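Local coordinates for periplasmic binding protein (Veillonella parvula, PDB 4N01) that probably captures a small solute in the periplasm, as the substrate-binding component of an ABC-type uptake system, at residues E187-A190 with D191-T195; P99-A102 with A103-K106. All coordinates share one frame; numbering follows the deposited sequence.

In the fold
The two contacts are short helical segments in one chain, met in the order contact 2, then contact 1. Contact 2 (99-106) builds helix 101-104, which carries the chain from strand 86-90 to strand 109-111 at one edge of the five-stranded parallel sheet, and so is internal to one lobe. Contact 1 (187-195) lies in the middle of helix 182-203, which comes after strand 151-153 of that sheet and before strand 209-214 of the four-stranded one. The chain thus passes from one sheet to the other through this helix, consistent with the long linking helix of periplasmic binding proteins of this kind. The contact centres lie 21 Å apart and their nearest atoms about 8 Å, so they do not touch.

Contact 1: residues E187-A190 with D191-T195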
loop_
_atom_site.group_PDB
_atom_site.type_symbol
_atom_site.label_atom_id
_atom_site.label_comp_id
_atom_site.label_asym_id
_atom_site.label_seq_id
_atom_site.Cartn_x
_atom_site.Cartn_y
_atom_site.Cartn_z
ATOM N N GLU A 187 2.634 -6.965 18.648
ATOM C CA GLU A 187 3.024 -8.329 18.307
ATOM C C GLU A 187 3.249 -8.458 16.802
ATOM O O GLU A 187 4.191 -9.123 16.366
ATOM C CB GLU A 187 1.980 -9.345 18.790
ATOM C CG GLU A 187 2.017 -9.615 20.293
ATOM C CD GLU A 187 0.922 -10.562 20.754
ATOM O OE1 GLU A 187 0.290 -11.218 19.897
ATOM O OE2 GLU A 187 0.694 -10.652 21.981
ATOM N N TRP A 188 2.395 -7.812 16.009
ATOM C CA TRP A 188 2.541 -7.857 14.551
ATOM C C TRP A 188 3.802 -7.130 14.103
ATOM O O TRP A 188 4.578 -7.663 13.305
ATOM C CB TRP A 188 1.317 -7.277 13.836
ATOM C CG TRP A 188 1.403 -7.329 12.309
ATOM C CD1 TRP A 188 1.081 -8.390 11.497
ATOM C CD2 TRP A 188 1.812 -6.266 11.436
ATOM N NE1 TRP A 188 1.295 -8.054 10.170
ATOM C CE2 TRP A 188 1.734 -6.752 10.111
ATOM C CE3 TRP A 188 2.251 -4.950 11.648
ATOM C CZ2 TRP A 188 2.076 -5.965 8.999
ATOM C CZ3 TRP A 188 2.590 -4.167 10.542
ATOM C CH2 TRP A 188 2.497 -4.679 9.236
ATOM N N VAL A 189 4.007 -5.917 14.601
ATOM C CA VAL A 189 5.221 -5.178 14.270
ATOM C C VAL A 189 6.464 -5.975 14.668
ATOM O O VAL A 189 7.429 -6.056 13.897
ATOM C CB VAL A 189 5.242 -3.777 14.935
ATOM C CG1 VAL A 189 6.640 -3.106 14.812
ATOM C CG2 VAL A 189 4.162 -2.891 14.303
ATOM N N ALA A 190 6.448 -6.565 15.862
ATOM C CA ALA A 190 7.608 -7.333 16.323
ATOM C C ALA A 190 7.943 -8.463 15.354
ATOM O O ALA A 190 9.116 -8.693 15.023
ATOM C CB ALA A 190 7.359 -7.890 17.718
ATOM N N ASP A 191 6.915 -9.171 14.899
ATOM C CA ASP A 191 7.119 -10.267 13.961
ATOM C C ASP A 191 7.655 -9.756 12.623
ATOM O O ASP A 191 8.535 -10.377 12.025
ATOM C CB ASP A 191 5.816 -11.037 13.761
ATOM C CG ASP A 191 5.938 -12.126 12.723
ATOM O OD1 ASP A 191 6.545 -13.177 13.031
ATOM O OD2 ASP A 191 5.426 -11.936 11.595
ATOM N N GLN A 192 7.145 -8.614 12.163
ATOM C CA GLN A 192 7.604 -8.049 10.899
ATOM C C GLN A 192 9.078 -7.695 11.006
ATOM O O GLN A 192 9.837 -7.915 10.064
ATOM C CB GLN A 192 6.799 -6.801 10.526
ATOM C CG GLN A 192 5.296 -7.045 10.340
ATOM C CD GLN A 192 4.986 -8.128 9.318
ATOM O OE1 GLN A 192 4.615 -9.244 9.681
ATOM N NE2 GLN A 192 5.123 -7.800 8.036
ATOM N N ARG A 193 9.491 -7.160 12.152
ATOM C CA ARG A 193 10.885 -6.750 12.325
ATOM C C ARG A 193 11.818 -7.949 12.307
ATOM O O ARG A 193 12.931 -7.875 11.770
ATOM C CB ARG A 193 11.096 -6.008 13.648
ATOM C CG ARG A 193 10.437 -4.657 13.748
ATOM C CD ARG A 193 10.997 -3.871 14.918
ATOM N NE ARG A 193 10.175 -2.693 15.172
ATOM C CZ ARG A 193 10.244 -1.574 14.463
ATOM N NH1 ARG A 193 11.114 -1.480 13.453
ATOM N NH2 ARG A 193 9.444 -0.553 14.762
ATOM N N LYS A 194 11.373 -9.038 12.931
ATOM C CA LYS A 194 12.170 -10.249 13.032
ATOM C C LYS A 194 12.391 -10.831 11.647
ATOM O O LYS A 194 13.516 -11.196 11.286
ATOM C CB LYS A 194 11.456 -11.272 13.916
ATOM C CG LYS A 194 12.299 -12.461 14.316
ATOM C CD LYS A 194 11.537 -13.318 15.319
ATOM C CE LYS A 194 12.374 -14.485 15.799
ATOM N NZ LYS A 194 12.757 -15.357 14.665
ATOM N N THR A 195 11.316 -10.912 10.869
ATOM C CA THR A 195 11.411 -11.394 9.490
ATOM C C THR A 195 12.282 -10.478 8.621
ATOM O O THR A 195 13.108 -10.963 7.838
ATOM C CB THR A 195 10.017 -11.549 8.849
ATOM O OG1 THR A 195 9.285 -12.551 9.558
ATOM C CG2 THR A 195 10.138 -11.957 7.383
#
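Trp188 and Gln192, one helical turn apart, meet through a stacked indole and amide. Gln192 CG stands almost straight above the six-membered ring of Trp188, 3.5 Å from its centroid, a CH-pi contact. Beyond it the carboxamide lies almost parallel to the indole, the two planes 2° apart, with Gln192 CD 3.6 Å from Trp188 CE2. Gln192 OE1 rests over the same face, 3.6 Å from Trp188 NE1. Two torsions produce this fit: the indole leaves with CG opposite the backbone N of Trp188 (chi1 -179°), while the bend at chi2 of Gln192 (-56°) folds the amide over the ring. With an alanine in place of Trp188 the flat platform is gone, and the Gln192 amide would probably be less firmly held in its rotation.

A second side-chain contact pairs Val189 with Arg193, whose side chains run side by side in the same direction. The Val189 CG1 methyl lies against the guanidinium, 3.6 Å from Arg193 NE, and approaches it obliquely. The charged end has its own partner, a salt bridge from Arg193 NH1 to Glu166.

Backbone bonds tie the two halves together in the alpha-helical i to i+4 pattern. Gln192 N donates to Trp188 O at 3.0 Å, and Arg193 N to Val189 O at 2.9 Å. Asp191 and Lys194 continue the ladder, reaching back to Glu187 and Ala190.

All of this sits within helix 182-203, which packs against helix 165-178: Trp188 touches Met172, Val189 touches Ile173, and Gln192 and Arg193 both meet Phe169. Gln192 and Thr195 also reach Val321, so these turns of helix 182-203 lie against both helix 165-178 and helix 320-332.

Contact 2: residues P99-A102 with A103-K106; sequences PLQA and AYDK
The carboxamide of Gln101 is turned almost square to the Tyr104 ring, with 84° between their planes, and its NE2 approaches the ring obliquely, 3.7 Å from Tyr104 CD2. The same nitrogen donates to Asp105 OD1 at 3.0 Å. The acceptor lies close to the amide plane of Gln101, yet NE2 meets OD1 from above the carboxylate plane, 37° out of it, and the bond is clearly bent at its hydrogen. Gln101 gets there with CG opposite its backbone N and a bend at chi2 (70°) that swings the amide forward along the helix.

Alongside this side-chain bond, Asp105 N donates to Gln101 O at 3.0 Å, so residues 101 and 105 are joined twice, by backbone and by side chain. Tyr104 N forms a shorter bond, 2.8 Å to Leu100 O. Near the start of the helix a water connects Pro99 and Ala103, donating to Pro99 O and accepting from Ala103 N at 2.8 Å; it thus supplies a partner for an amide of the first turn. At the other end, the aliphatic chain of Lys106 passes by Ala102 O, with CG 3.6 Å from that oxygen.

Leu100, Ala103 and Tyr104 turn to helix 71-79, where Leu100 touches Glu75 and Gln79 and the other two touch Leu78. Tyr104 also touches Lys92 and Ile96 in the preceding loop. Helix 101-104 is short, and it serves as the helical connection of a beta-alpha-beta unit whose parallel strands, 86-90 and 109-111, lie side by side in the five-stranded sheet.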
loop_
_atom_site.group_PDB
_atom_site.type_symbol
_atom_site.label_atom_id
_atom_site.label_comp_id
_atom_site.label_asym_id
_atom_site.label_seq_id
_atom_site.Cartn_x
_atom_site.Cartn_y
_atom_site.Cartn_z
ATOM N N PRO A 99 -4.452 -14.880 4.234
ATOM C CA PRO A 99 -4.706 -15.105 5.666
ATOM C C PRO A 99 -5.897 -14.314 6.222
ATOM O O PRO A 99 -6.386 -14.637 7.306
ATOM C CB PRO A 99 -3.412 -14.617 6.332
ATOM C CG PRO A 99 -2.360 -14.793 5.280
ATOM C CD PRO A 99 -3.054 -14.469 3.983
ATOM N N LEU A 100 -6.366 -13.305 5.493
ATOM C CA LEU A 100 -7.405 -12.409 6.016
ATOM C C LEU A 100 -8.768 -12.636 5.358
ATOM O O LEU A 100 -9.743 -11.972 5.701
ATOM C CB LEU A 100 -6.989 -10.945 5.817
ATOM C CG LEU A 100 -5.636 -10.529 6.411
ATOM C CD1 LEU A 100 -5.328 -9.071 6.095
ATOM C CD2 LEU A 100 -5.639 -10.770 7.910
ATOM N N GLN A 101 -8.835 -13.577 4.422
ATOM C CA GLN A 101 -10.062 -13.821 3.657
ATOM C C GLN A 101 -11.236 -14.232 4.535
ATOM O O GLN A 101 -12.353 -13.721 4.379
ATOM C CB GLN A 101 -9.833 -14.888 2.579
ATOM C CG GLN A 101 -11.056 -15.155 1.701
ATOM C CD GLN A 101 -11.369 -14.000 0.762
ATOM O OE1 GLN A 101 -10.573 -13.670 -0.126
ATOM N NE2 GLN A 101 -12.530 -13.374 0.956
ATOM N N ALA A 102 -10.992 -15.157 5.459
ATOM C CA ALA A 102 -12.055 -15.617 6.342
ATOM C C ALA A 102 -12.591 -14.500 7.238
ATOM O O ALA A 102 -13.797 -14.451 7.496
ATOM C CB ALA A 102 -11.601 -16.809 7.177
ATOM N N ALA A 103 -11.720 -13.615 7.718
ATOM C CA ALA A 103 -12.187 -12.463 8.498
ATOM C C ALA A 103 -12.930 -11.462 7.600
ATOM O O ALA A 103 -13.956 -10.905 7.997
ATOM C CB ALA A 103 -11.026 -11.781 9.241
ATOM N N TYR A 104 -12.410 -11.242 6.390
ATOM C CA TYR A 104 -13.057 -10.366 5.417
ATOM C C TYR A 104 -14.495 -10.773 5.163
ATOM O O TYR A 104 -15.369 -9.914 5.023
ATOM C CB TYR A 104 -12.295 -10.378 4.087
ATOM C CG TYR A 104 -12.911 -9.516 2.993
ATOM C CD1 TYR A 104 -12.670 -8.149 2.937
ATOM C CD2 TYR A 104 -13.718 -10.081 2.006
ATOM C CE1 TYR A 104 -13.220 -7.361 1.927
ATOM C CE2 TYR A 104 -14.279 -9.305 0.999
ATOM C CZ TYR A 104 -14.027 -7.945 0.969
ATOM O OH TYR A 104 -14.572 -7.171 -0.032
ATOM N N ASP A 105 -14.736 -12.084 5.091
ATOM C CA ASP A 105 -16.056 -12.618 4.793
ATOM C C ASP A 105 -17.079 -12.328 5.886
ATOM O O ASP A 105 -18.264 -12.585 5.706
ATOM C CB ASP A 105 -15.987 -14.132 4.539
ATOM C CG ASP A 105 -15.335 -14.470 3.213
ATOM O OD1 ASP A 105 -15.103 -13.542 2.410
ATOM O OD2 ASP A 105 -15.073 -15.669 2.962
ATOM N N LYS A 106 -16.631 -11.805 7.019
ATOM C CA LYS A 106 -17.543 -11.557 8.133
ATOM C C LYS A 106 -18.078 -10.126 8.127
ATOM O O LYS A 106 -19.039 -9.803 8.847
ATOM C CB LYS A 106 -16.840 -11.877 9.461
ATOM C CG LYS A 106 -16.471 -13.347 9.590
ATOM C CD LYS A 106 -15.791 -13.644 10.911
ATOM C CE LYS A 106 -15.367 -15.104 10.984
ATOM N NZ LYS A 106 -14.590 -15.421 12.220
HETATM O O HOH W 1 -9.078 -14.413 8.218
#